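Local coordinates for protein adhesin YadA (Yersinia enterocolitica, PDB 1P9H) that binds collagen at the bacterial surface as a trimeric autotransporter adhesin, promoting attachment to and invasion of eukaryotic cells, at residues A[64-68]-A[69-73]. Sequence-based numbering, arbitrary orientation.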
loop_
_atom_site.group_PDB
_atom_site.type_symbol
_atom_site.label_atom_id
_atom_site.label_comp_id
_atom_site.label_asym_id
_atom_site.label_seq_id
_atom_site.Cartn_x
_atom_site.Cartn_y
_atom_site.Cartn_z
ATOM N N ALA A 64 -22.966 2.924 2.998
ATOM C CA ALA A 64 -21.669 2.781 3.655
ATOM C C ALA A 64 -21.894 2.686 5.164
ATOM O O ALA A 64 -22.782 3.349 5.701
ATOM C CB ALA A 64 -20.782 3.977 3.340
ATOM N N GLU A 65 -21.111 1.858 5.851
ATOM C CA GLU A 65 -21.258 1.744 7.298
ATOM C C GLU A 65 -19.941 1.616 8.050
ATOM O O GLU A 65 -19.100 0.778 7.720
ATOM C CB GLU A 65 -22.151 0.553 7.689
ATOM C CG GLU A 65 -22.339 0.454 9.214
ATOM C CD GLU A 65 -23.205 -0.712 9.661
ATOM O OE1 GLU A 65 -24.278 -0.924 9.069
ATOM O OE2 GLU A 65 -22.814 -1.404 10.625
ATOM N N ALA A 66 -19.776 2.471 9.055
ATOM C CA ALA A 66 -18.612 2.457 9.939
ATOM C C ALA A 66 -19.282 2.052 11.249
ATOM O O ALA A 66 -19.950 2.864 11.887
ATOM C CB ALA A 66 -18.001 3.852 10.047
ATOM N N ALA A 67 -19.101 0.793 11.635
ATOM C CA ALA A 67 -19.763 0.234 12.811
ATOM C C ALA A 67 -19.249 0.543 14.207
ATOM O O ALA A 67 -20.037 0.589 15.154
ATOM C CB ALA A 67 -19.872 -1.281 12.645
ATOM N N LYS A 68 -17.948 0.746 14.357
ATOM C CA LYS A 68 -17.411 0.996 15.684
ATOM C C LYS A 68 -16.581 2.260 15.821
ATOM O O LYS A 68 -16.402 3.016 14.863
ATOM C CB LYS A 68 -16.611 -0.227 16.147
ATOM C CG LYS A 68 -17.468 -1.487 16.278
ATOM C CD LYS A 68 -16.687 -2.668 16.825
ATOM C CE LYS A 68 -17.597 -3.877 17.004
ATOM N NZ LYS A 68 -16.878 -5.049 17.576
ATOM N N GLY A 69 -16.090 2.480 17.036
ATOM C CA GLY A 69 -15.297 3.652 17.344
ATOM C C GLY A 69 -14.249 4.083 16.340
ATOM O O GLY A 69 -13.366 3.311 15.967
ATOM N N ALA A 70 -14.366 5.335 15.907
ATOM C CA ALA A 70 -13.438 5.967 14.976
ATOM C C ALA A 70 -13.225 5.281 13.629
ATOM O O ALA A 70 -12.333 5.674 12.877
ATOM C CB ALA A 70 -12.096 6.175 15.668
ATOM N N ALA A 71 -14.034 4.274 13.313
ATOM C CA ALA A 71 -13.894 3.575 12.038
ATOM C C ALA A 71 -14.230 4.509 10.876
ATOM O O ALA A 71 -14.975 5.475 11.039
ATOM C CB ALA A 71 -14.798 2.347 12.008
ATOM N N VAL A 72 -13.682 4.209 9.703
ATOM C CA VAL A 72 -13.902 5.027 8.513
ATOM C C VAL A 72 -14.321 4.156 7.338
ATOM O O VAL A 72 -13.635 3.195 6.998
ATOM C CB VAL A 72 -12.607 5.783 8.123
ATOM C CG1 VAL A 72 -12.821 6.587 6.841
ATOM C CG2 VAL A 72 -12.178 6.699 9.260
ATOM N N ALA A 73 -15.449 4.494 6.724
ATOM C CA ALA A 73 -15.942 3.751 5.571
ATOM C C ALA A 73 -16.346 4.741 4.492
ATOM O O ALA A 73 -17.240 5.559 4.694
ATOM C CB ALA A 73 -17.141 2.886 5.965
#
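A66 and A71 meet methyl to methyl, CB to CB at 4.0 Å, where the chain doubles back on itself. The CB of A66 also rests 3.6 Å from the carbonyl O of A71, and it approaches the CB of A73 at 4.3 Å. A73 CB in turn lies 3.4 Å from the carbonyl O of E65, and A71 CB 3.3 Å from K68 O. The A66 methyl thus packs against the other two, and all three rest on backbone carbonyls in the narrow interior; segments 64-68 and 69-73 run nearly antiparallel, 162° apart. S57, S78 and A80 of adjoining parts of the chain border this tight, alanine-lined layer.

The reversal itself is a type II beta turn from K68 to A71, closed by a nearly straight hydrogen bond from A71 N to K68 O (3.1 Å, 163° at the hydrogen). A70, at the third position, takes the positive phi that this turn demands, and packs on P90 of a second subunit. At K68 the packing gives way to solvent: CG lies anti to the carbonyl carbon (chi1 -63°), and the extended chain beyond carries the amine away from 69-73. E65 directs its CB away from 69-73, its carboxylate in a long, weak ion pair with K53. Backbone hydrogen bonds of E65 to S78 and A80, and of A66 to S51 and K53, link this strand to successive coils, the arrangement of the left-handed parallel beta-roll that forms the YadA head.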